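PDB 2XQ0: leucine aminopeptidase 2 from Saccharomyces cerevisiae, which uses one catalytic zinc ion to cleave the N-terminal residue from di- and tripeptides, and has a weak epoxide hydrolase activity in vitro. Local coordinates for residues L31-N36 / V163-T168; K139-S144 / V266-Y271; S496-I501 / D545-N550. All coordinates share one frame; numbering follows the deposited sequence.

Interaction 1: residues L31-N36 / V163-T168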
loop_
_atom_site.group_PDB
_atom_site.type_symbol
_atom_site.label_atom_id
_atom_site.label_comp_id
_atom_site.label_asym_id
_atom_site.label_seq_id
_atom_site.Cartn_x
_atom_site.Cartn_y
_atom_site.Cartn_z
ATOM N N LEU A 31 -7.230 22.353 14.210
ATOM C CA LEU A 31 -7.430 21.845 15.561
ATOM C C LEU A 31 -8.409 20.681 15.619
ATOM O O LEU A 31 -8.331 19.859 16.518
ATOM C CB LEU A 31 -7.920 22.977 16.459
ATOM C CG LEU A 31 -7.017 24.213 16.339
ATOM C CD1 LEU A 31 -7.515 25.340 17.212
ATOM C CD2 LEU A 31 -5.572 23.832 16.665
ATOM N N HIS A 32 -9.338 20.620 14.666
ATOM C CA HIS A 32 -10.320 19.536 14.625
ATOM C C HIS A 32 -11.068 19.556 13.302
ATOM O O HIS A 32 -11.290 20.630 12.730
ATOM C CB HIS A 32 -11.320 19.651 15.780
ATOM C CG HIS A 32 -12.261 18.487 15.864
ATOM N ND1 HIS A 32 -11.881 17.264 16.370
ATOM C CD2 HIS A 32 -13.551 18.351 15.472
ATOM C CE1 HIS A 32 -12.896 16.421 16.291
ATOM N NE2 HIS A 32 -13.922 17.056 15.749
ATOM N N THR A 33 -11.455 18.376 12.827
ATOM C CA THR A 33 -12.220 18.214 11.586
ATOM C C THR A 33 -13.439 17.331 11.809
ATOM O O THR A 33 -13.328 16.199 12.282
ATOM C CB THR A 33 -11.386 17.551 10.479
ATOM O OG1 THR A 33 -10.181 18.293 10.275
ATOM C CG2 THR A 33 -12.174 17.486 9.168
ATOM N N ASP A 34 -14.609 17.829 11.448
ATOM C CA ASP A 34 -15.810 17.021 11.595
ATOM C C ASP A 34 -16.423 16.784 10.223
ATOM O O ASP A 34 -16.601 17.731 9.451
ATOM C CB ASP A 34 -16.808 17.720 12.527
ATOM C CG ASP A 34 -18.141 16.973 12.647
ATOM O OD1 ASP A 34 -18.166 15.797 13.098
ATOM O OD2 ASP A 34 -19.178 17.581 12.303
ATOM N N LEU A 35 -16.725 15.523 9.923
ATOM C CA LEU A 35 -17.357 15.149 8.665
ATOM C C LEU A 35 -18.817 14.776 8.934
ATOM O O LEU A 35 -19.098 13.929 9.765
ATOM C CB LEU A 35 -16.604 13.979 8.012
ATOM C CG LEU A 35 -15.202 14.304 7.502
ATOM C CD1 LEU A 35 -14.327 13.053 7.296
ATOM C CD2 LEU A 35 -15.301 15.123 6.211
ATOM N N ASN A 36 -19.745 15.426 8.240
ATOM C CA ASN A 36 -21.158 15.143 8.408
ATOM C C ASN A 36 -21.699 14.754 7.042
ATOM O O ASN A 36 -21.997 15.613 6.212
ATOM C CB ASN A 36 -21.872 16.370 8.990
ATOM C CG ASN A 36 -23.366 16.172 9.118
ATOM O OD1 ASN A 36 -23.888 15.102 8.823
ATOM N ND2 ASN A 36 -24.066 17.216 9.550
ATOM N N VAL A 163 -0.408 18.034 7.410
ATOM C CA VAL A 163 -1.507 18.467 8.272
ATOM C C VAL A 163 -2.201 17.271 8.906
ATOM O O VAL A 163 -2.681 16.405 8.191
ATOM C CB VAL A 163 -2.524 19.315 7.481
ATOM C CG1 VAL A 163 -3.751 19.663 8.336
ATOM C CG2 VAL A 163 -1.845 20.587 6.976
ATOM N N LYS A 164 -2.234 17.215 10.241
ATOM C CA LYS A 164 -2.910 16.130 10.946
ATOM C C LYS A 164 -3.886 16.725 11.949
ATOM O O LYS A 164 -3.597 17.741 12.581
ATOM C CB LYS A 164 -1.893 15.233 11.665
ATOM C CG LYS A 164 -0.718 14.839 10.777
ATOM C CD LYS A 164 -0.264 13.414 11.049
ATOM C CE LYS A 164 0.696 13.355 12.215
ATOM N NZ LYS A 164 1.291 11.997 12.355
ATOM N N SER A 165 -5.035 16.083 12.086
ATOM C CA SER A 165 -6.164 16.623 12.833
ATOM C C SER A 165 -6.945 15.478 13.438
ATOM O O SER A 165 -7.051 14.428 12.823
ATOM C CB SER A 165 -7.086 17.358 11.859
ATOM O OG SER A 165 -8.283 17.755 12.479
ATOM N N THR A 166 -7.489 15.673 14.639
ATOM C CA THR A 166 -8.501 14.769 15.140
ATOM C C THR A 166 -9.750 14.874 14.255
ATOM O O THR A 166 -9.982 15.913 13.608
ATOM C CB THR A 166 -8.849 15.101 16.600
ATOM O OG1 THR A 166 -9.242 16.477 16.693
ATOM C CG2 THR A 166 -7.624 14.886 17.487
ATOM N N PHE A 167 -10.542 13.802 14.217
ATOM C CA PHE A 167 -11.796 13.780 13.465
ATOM C C PHE A 167 -12.973 13.297 14.302
ATOM O O PHE A 167 -12.831 12.447 15.173
ATOM C CB PHE A 167 -11.716 12.841 12.256
ATOM C CG PHE A 167 -10.972 13.397 11.093
ATOM C CD1 PHE A 167 -9.588 13.412 11.086
ATOM C CD2 PHE A 167 -11.651 13.851 9.971
ATOM C CE1 PHE A 167 -8.900 13.907 10.005
ATOM C CE2 PHE A 167 -10.961 14.363 8.874
ATOM C CZ PHE A 167 -9.588 14.391 8.891
ATOM N N THR A 168 -14.143 13.845 14.015
ATOM C CA THR A 168 -15.396 13.184 14.355
ATOM C C THR A 168 -16.118 12.992 13.031
ATOM O O THR A 168 -15.869 13.734 12.082
ATOM C CB THR A 168 -16.265 14.039 15.291
ATOM O OG1 THR A 168 -16.201 15.404 14.875
ATOM C CG2 THR A 168 -15.766 13.942 16.729
HETATM O O HOH W 1 -5.973 18.085 16.273
#
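T33 and F167 form the middle of a parallel pairing between strand 31-36 and strand 165-168, whose local axes run 28° apart. Three backbone hydrogen bonds carry the pairing. The amide of T33 donates to T166 O, T33 O accepts from the amide of T168, and L35 N gives to T168 O at 2.9 Å, so T33 uses both its backbone polar groups across the contact. T166 O is gripped twice, by T33 N and, from the opposite face of its plane, by S165 OG. Water 1 extends the seam, joining L31 O to T166 N.

Side-chain hydrogen bonds line the face of D34 and T168. The imidazole of H32, its CG anti to the backbone N (chi1 -174°), spans two threonine hydroxyls near its plane: ND1 lies 2.8 Å from T166 OG1, and NE2 donates to T168 OG1 at 2.9 Å. T168 OG1 in turn donates to D34 OD1 at 2.7 Å, on the anti side and out of the carboxylate plane. An alanine in place of H32 is likely to leave the T166 and T168 hydroxyls without the imidazole they share, and T168 OG1 without an N-H donor. These strands belong to the large mixed sheet of the M1 N-terminal domain, where 28-40 and 165-172 are its parallel neighbours; L31 and H32 together face Q53 of strand 45-56 as a classic beta bulge.

The face of T33 and F167 is mainly apolar, though T33 OG1 lies 3.0 Å from S165 OG. T33 CB sits over the F167 ring as a CH-pi contact, 3.9 Å from the centroid and 22° off the normal, while L35 CD1 approaches F167 CD2 to 3.9 Å.

Interaction 2: residues K139-S144 / V266-Y271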
loop_
_atom_site.group_PDB
_atom_site.type_symbol
_atom_site.label_atom_id
_atom_site.label_comp_id
_atom_site.label_asym_id
_atom_site.label_seq_id
_atom_site.Cartn_x
_atom_site.Cartn_y
_atom_site.Cartn_z
ATOM N N LYS A 139 -25.925 -6.871 -2.560
ATOM C CA LYS A 139 -26.269 -5.483 -2.248
ATOM C C LYS A 139 -25.180 -4.528 -2.744
ATOM O O LYS A 139 -24.072 -4.966 -3.046
ATOM C CB LYS A 139 -26.513 -5.316 -0.745
ATOM C CG LYS A 139 -27.709 -6.110 -0.221
ATOM C CD LYS A 139 -27.941 -5.834 1.260
ATOM C CE LYS A 139 -28.903 -6.833 1.886
ATOM N NZ LYS A 139 -28.991 -6.652 3.366
ATOM N N PRO A 140 -25.503 -3.226 -2.861
ATOM C CA PRO A 140 -24.522 -2.253 -3.347
ATOM C C PRO A 140 -23.444 -1.983 -2.302
ATOM O O PRO A 140 -23.604 -2.336 -1.142
ATOM C CB PRO A 140 -25.360 -0.987 -3.574
ATOM C CG PRO A 140 -26.469 -1.114 -2.605
ATOM C CD PRO A 140 -26.794 -2.586 -2.551
ATOM N N TYR A 141 -22.372 -1.314 -2.708
ATOM C CA TYR A 141 -21.196 -1.193 -1.860
ATOM C C TYR A 141 -20.376 -0.036 -2.367
ATOM O O TYR A 141 -20.369 0.251 -3.566
ATOM C CB TYR A 141 -20.377 -2.484 -1.963
ATOM C CG TYR A 141 -19.264 -2.688 -0.938
ATOM C CD1 TYR A 141 -18.015 -2.096 -1.106
ATOM C CD2 TYR A 141 -19.447 -3.531 0.152
ATOM C CE1 TYR A 141 -16.989 -2.315 -0.209
ATOM C CE2 TYR A 141 -18.433 -3.756 1.056
ATOM C CZ TYR A 141 -17.204 -3.141 0.875
ATOM O OH TYR A 141 -16.193 -3.359 1.781
ATOM N N VAL A 142 -19.688 0.641 -1.459
ATOM C CA VAL A 142 -18.776 1.692 -1.859
ATOM C C VAL A 142 -17.610 1.697 -0.881
ATOM O O VAL A 142 -17.780 1.374 0.295
ATOM C CB VAL A 142 -19.475 3.050 -1.846
ATOM C CG1 VAL A 142 -20.024 3.327 -0.440
ATOM C CG2 VAL A 142 -18.544 4.185 -2.323
ATOM N N PHE A 143 -16.423 2.033 -1.369
ATOM C CA PHE A 143 -15.269 2.190 -0.471
ATOM C C PHE A 143 -14.352 3.249 -1.031
ATOM O O PHE A 143 -14.359 3.500 -2.235
ATOM C CB PHE A 143 -14.520 0.867 -0.280
ATOM C CG PHE A 143 -13.840 0.361 -1.524
ATOM C CD1 PHE A 143 -12.540 0.745 -1.828
ATOM C CD2 PHE A 143 -14.500 -0.488 -2.390
ATOM C CE1 PHE A 143 -11.928 0.274 -2.987
ATOM C CE2 PHE A 143 -13.891 -0.970 -3.525
ATOM C CZ PHE A 143 -12.613 -0.588 -3.829
ATOM N N SER A 144 -13.559 3.856 -0.158
ATOM C CA SER A 144 -12.595 4.881 -0.553
ATOM C C SER A 144 -11.164 4.369 -0.576
ATOM O O SER A 144 -10.835 3.312 -0.024
ATOM C CB SER A 144 -12.674 6.045 0.435
ATOM O OG SER A 144 -12.193 5.605 1.692
ATOM N N VAL A 266 -12.226 -6.680 5.186
ATOM C CA VAL A 266 -11.847 -7.484 4.032
ATOM C C VAL A 266 -12.762 -7.065 2.906
ATOM O O VAL A 266 -13.963 -7.348 2.922
ATOM C CB VAL A 266 -11.929 -9.008 4.285
ATOM C CG1 VAL A 266 -11.682 -9.757 2.993
ATOM C CG2 VAL A 266 -10.894 -9.432 5.347
ATOM N N ASN A 267 -12.194 -6.343 1.945
ATOM C CA ASN A 267 -12.991 -5.645 0.951
ATOM C C ASN A 267 -13.565 -6.540 -0.137
ATOM O O ASN A 267 -13.285 -7.744 -0.181
ATOM C CB ASN A 267 -12.156 -4.535 0.318
ATOM C CG ASN A 267 -12.590 -3.160 0.761
ATOM O OD1 ASN A 267 -13.779 -2.878 0.875
ATOM N ND2 ASN A 267 -11.623 -2.288 1.000
ATOM N N VAL A 268 -14.356 -5.929 -1.016
ATOM C CA VAL A 268 -14.903 -6.597 -2.196
ATOM C C VAL A 268 -13.778 -7.005 -3.144
ATOM O O VAL A 268 -12.666 -6.483 -3.071
ATOM C CB VAL A 268 -15.933 -5.693 -2.942
ATOM C CG1 VAL A 268 -17.159 -5.454 -2.070
ATOM C CG2 VAL A 268 -15.301 -4.367 -3.337
ATOM N N ASP A 269 -14.070 -7.922 -4.056
ATOM C CA ASP A 269 -13.026 -8.468 -4.920
ATOM C C ASP A 269 -12.357 -7.445 -5.855
ATOM O O ASP A 269 -11.218 -7.647 -6.267
ATOM C CB ASP A 269 -13.540 -9.709 -5.671
ATOM C CG ASP A 269 -14.225 -10.709 -4.738
ATOM O OD1 ASP A 269 -13.541 -11.603 -4.192
ATOM O OD2 ASP A 269 -15.455 -10.594 -4.538
ATOM N N SER A 270 -13.035 -6.334 -6.148
ATOM C CA SER A 270 -12.448 -5.279 -6.991
ATOM C C SER A 270 -11.366 -4.439 -6.307
ATOM O O SER A 270 -10.716 -3.596 -6.940
ATOM C CB SER A 270 -13.538 -4.342 -7.522
ATOM O OG SER A 270 -14.204 -3.673 -6.464
ATOM N N TYR A 271 -11.160 -4.661 -5.016
ATOM C CA TYR A 271 -10.178 -3.879 -4.289
ATOM C C TYR A 271 -8.778 -4.002 -4.927
ATOM O O TYR A 271 -8.281 -5.109 -5.132
ATOM C CB TYR A 271 -10.166 -4.280 -2.813
ATOM C CG TYR A 271 -9.356 -3.331 -1.970
ATOM C CD1 TYR A 271 -9.819 -2.053 -1.699
ATOM C CD2 TYR A 271 -8.132 -3.715 -1.443
ATOM C CE1 TYR A 271 -9.083 -1.177 -0.935
ATOM C CE2 TYR A 271 -7.383 -2.846 -0.685
ATOM C CZ TYR A 271 -7.862 -1.580 -0.435
ATOM O OH TYR A 271 -7.120 -0.724 0.323
HETATM O O HOH W 2 -16.472 -6.428 2.096
HETATM O O HOH W 3 -8.579 2.024 0.749
#
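V268 CG1 stands squarely over the ring of Y141, 3.4 Å from the centroid and only 4° off the ring normal, a CH-pi contact that marks the tight part of this buried interface. The valine's other branch, CG2, turns to F143 and comes within 3.7 Å of CE2, so one side chain wedges against two aromatic rings. Y141 CG is anti to the backbone N, and this carries the phenol across to N267, where OH donates to OD1 at 2.6 Å. The donor is tilted from the amide's carbonyl plane, and ring and amide planes stand 74° apart. N267 ND2 in turn lies over a face of the F143 ring.

The contact joins strand 141-144 of the four-stranded antiparallel sheet to the loop that follows strand 264-266 in the neighbouring mixed sheet, and thus the N-terminal domain to the M1 peptidase domain. A type I turn from V268 to Y271, closed by Y271 N to V268 O, brings Y271 back to F143. The two rings form an oblique pair with planes at 58°, F143 CE1 coming at the edge of the Y271 ring, 3.4 Å from Y271 CD1.

At the looser margin water joins in. Water 2 adds to the direct bond of Y141 OH, donating to it and to V266 O, whereas water 3 donates to S144 O and accepts from Y271 OH at 3.1 Å. S270 OG only brushes the F143 edge at 4.0 Å from CE2, its hydrogen bond going to Q128.

Interaction 3: residues S496-I501 / D545-N550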
loop_
_atom_site.group_PDB
_atom_site.type_symbol
_atom_site.label_atom_id
_atom_site.label_comp_id
_atom_site.label_asym_id
_atom_site.label_seq_id
_atom_site.Cartn_x
_atom_site.Cartn_y
_atom_site.Cartn_z
ATOM N N SER A 496 10.368 -40.180 -12.685
ATOM C CA SER A 496 11.500 -40.862 -12.059
ATOM C C SER A 496 12.464 -39.881 -11.401
ATOM O O SER A 496 13.078 -40.205 -10.392
ATOM C CB SER A 496 12.239 -41.738 -13.069
ATOM O OG SER A 496 11.414 -42.810 -13.487
ATOM N N GLU A 497 12.589 -38.682 -11.965
ATOM C CA GLU A 497 13.453 -37.649 -11.385
ATOM C C GLU A 497 12.731 -36.811 -10.327
ATOM O O GLU A 497 13.312 -36.426 -9.302
ATOM C CB GLU A 497 13.986 -36.722 -12.485
ATOM C CG GLU A 497 15.427 -36.979 -12.883
ATOM C CD GLU A 497 16.418 -36.612 -11.789
ATOM O OE1 GLU A 497 16.595 -37.410 -10.849
ATOM O OE2 GLU A 497 17.019 -35.521 -11.866
ATOM N N PHE A 498 11.460 -36.523 -10.576
ATOM C CA PHE A 498 10.734 -35.563 -9.758
ATOM C C PHE A 498 9.520 -36.190 -9.087
ATOM O O PHE A 498 8.889 -37.072 -9.649
ATOM C CB PHE A 498 10.254 -34.401 -10.637
ATOM C CG PHE A 498 11.375 -33.634 -11.300
ATOM C CD1 PHE A 498 12.129 -32.712 -10.579
ATOM C CD2 PHE A 498 11.658 -33.810 -12.647
ATOM C CE1 PHE A 498 13.156 -31.994 -11.191
ATOM C CE2 PHE A 498 12.686 -33.086 -13.270
ATOM C CZ PHE A 498 13.433 -32.179 -12.539
ATOM N N ASN A 499 9.189 -35.734 -7.888
ATOM C CA ASN A 499 7.848 -35.988 -7.382
ATOM C C ASN A 499 7.337 -35.012 -6.315
ATOM O O ASN A 499 8.090 -34.201 -5.772
ATOM C CB ASN A 499 7.652 -37.451 -6.976
ATOM C CG ASN A 499 6.426 -38.073 -7.639
ATOM O OD1 ASN A 499 6.461 -38.443 -8.818
ATOM N ND2 ASN A 499 5.331 -38.178 -6.887
ATOM N N ALA A 500 6.041 -35.100 -6.045
ATOM C CA ALA A 500 5.369 -34.178 -5.144
ATOM C C ALA A 500 6.196 -33.943 -3.894
ATOM O O ALA A 500 6.102 -32.893 -3.256
ATOM C CB ALA A 500 3.992 -34.722 -4.776
ATOM N N ILE A 501 7.015 -34.929 -3.555
ATOM C CA ILE A 501 7.845 -34.866 -2.361
ATOM C C ILE A 501 8.763 -33.640 -2.322
ATOM O O ILE A 501 9.067 -33.119 -1.241
ATOM C CB ILE A 501 8.734 -36.126 -2.233
ATOM C CG1 ILE A 501 7.886 -37.400 -2.341
ATOM C CG2 ILE A 501 9.513 -36.092 -0.930
ATOM C CD1 ILE A 501 7.400 -37.712 -3.747
ATOM N N ASP A 545 1.639 -31.536 -13.407
ATOM C CA ASP A 545 1.101 -32.821 -12.967
ATOM C C ASP A 545 1.679 -33.274 -11.624
ATOM O O ASP A 545 0.944 -33.478 -10.656
ATOM C CB ASP A 545 1.356 -33.890 -14.031
ATOM C CG ASP A 545 1.009 -35.279 -13.549
ATOM O OD1 ASP A 545 0.035 -35.409 -12.777
ATOM O OD2 ASP A 545 1.712 -36.239 -13.942
ATOM N N ILE A 546 2.999 -33.429 -11.577
ATOM C CA ILE A 546 3.690 -33.918 -10.389
ATOM C C ILE A 546 3.402 -33.049 -9.170
ATOM O O ILE A 546 3.310 -33.546 -8.043
ATOM C CB ILE A 546 5.215 -33.966 -10.626
ATOM C CG1 ILE A 546 5.567 -35.076 -11.629
ATOM C CG2 ILE A 546 5.959 -34.170 -9.309
ATOM C CD1 ILE A 546 6.891 -34.853 -12.340
ATOM N N TYR A 547 3.259 -31.747 -9.407
ATOM C CA TYR A 547 3.089 -30.776 -8.330
ATOM C C TYR A 547 1.645 -30.296 -8.211
ATOM O O TYR A 547 1.392 -29.239 -7.645
ATOM C CB TYR A 547 4.010 -29.569 -8.560
ATOM C CG TYR A 547 5.490 -29.906 -8.542
ATOM C CD1 TYR A 547 6.381 -29.306 -9.430
ATOM C CD2 TYR A 547 5.993 -30.832 -7.638
ATOM C CE1 TYR A 547 7.748 -29.619 -9.400
ATOM C CE2 TYR A 547 7.339 -31.148 -7.604
ATOM C CZ TYR A 547 8.218 -30.546 -8.483
ATOM O OH TYR A 547 9.563 -30.884 -8.424
ATOM N N GLN A 548 0.697 -31.066 -8.744
ATOM C CA GLN A 548 -0.686 -30.578 -8.855
ATOM C C GLN A 548 -1.259 -30.198 -7.504
ATOM O O GLN A 548 -1.940 -29.182 -7.372
ATOM C CB GLN A 548 -1.598 -31.613 -9.538
ATOM C CG GLN A 548 -1.664 -32.949 -8.816
ATOM C CD GLN A 548 -2.412 -34.005 -9.603
ATOM O OE1 GLN A 548 -1.850 -35.044 -9.958
ATOM N NE2 GLN A 548 -3.685 -33.742 -9.885
ATOM N N ASP A 549 -0.980 -31.014 -6.493
ATOM C CA ASP A 549 -1.583 -30.808 -5.181
ATOM C C ASP A 549 -1.286 -29.411 -4.660
ATOM O O ASP A 549 -2.194 -28.621 -4.393
ATOM C CB ASP A 549 -1.103 -31.868 -4.187
ATOM C CG ASP A 549 -1.714 -33.245 -4.455
ATOM O OD1 ASP A 549 -1.114 -34.257 -4.026
ATOM O OD2 ASP A 549 -2.792 -33.311 -5.094
ATOM N N ASN A 550 -0.000 -29.104 -4.548
ATOM C CA ASN A 550 0.435 -27.859 -3.941
ATOM C C ASN A 550 0.463 -26.616 -4.853
ATOM O O ASN A 550 0.399 -25.487 -4.362
ATOM C CB ASN A 550 1.768 -28.077 -3.228
ATOM C CG ASN A 550 1.594 -28.770 -1.893
ATOM O OD1 ASN A 550 2.502 -29.427 -1.391
ATOM N ND2 ASN A 550 0.408 -28.631 -1.313
#
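I546 presses both of its branches against the chain at F498-A500. Its CG2 reaches N499 CA at 3.3 Å and lies 3.4 Å from A500 N, while CD1 meets F498 CB at 3.8 Å. The branches divide because CG1 is anti to the carbonyl carbon (chi1 -70°), which leaves CG2 anti to the backbone N. The methyl CG2 thus packs on the peptide at A500; its amide N is buried by the contact and has no hydrogen-bonding partner in the model. A500 in turn lays CB 3.5 Å from I546 O.

Beside the isoleucine, Y547 offers the edge of its ring to the same backbone: CE2 approaches N499 O to 3.6 Å, and A500 CA lies near the ring plane. F498 CD1 is 3.8 Å from Y547 OH, but the polar bonds of that hydroxyl go to D502 and to the indole nitrogen of W481, which together fix the far end of the ring. W481 also stacks on F498 and meets the Y547 ring with planes at about 65°, so one indole positions both aromatic side chains.

The backbones set these groups in place where helices stop. F498 is the first residue to leave helical geometry after helix 491-497, and Y547 does so after helix 537-546, before the weakly bonded helix 548-552. The contact therefore joins two helix ends in the all-helical C-terminal part of the enzyme, and helix 469-484 packs against both aromatic side chains, through K480 and M484 at F498 and L477 at Y547.

None of the three contacts touches another. Interactions 1 and 2 are closest, with centres 25 Å and nearest atoms about 10 Å apart, and their segments alternate along the chain. Interaction 2 is the one beside the active site: the Y271 side chain is about 6 Å from the inhibitor bestatin, about 10 Å from the zinc ion held by H301, H305 and E324, and about 3 Å from the side chain of substrate-binding M276. Interaction 1 approaches that pocket less closely, L35 being about 8 Å from L146 between side chains. Interaction 3 is remote, its centre 38 Å from that of interaction 2 and 57 Å from that of interaction 1, across the chain's centre from the latter.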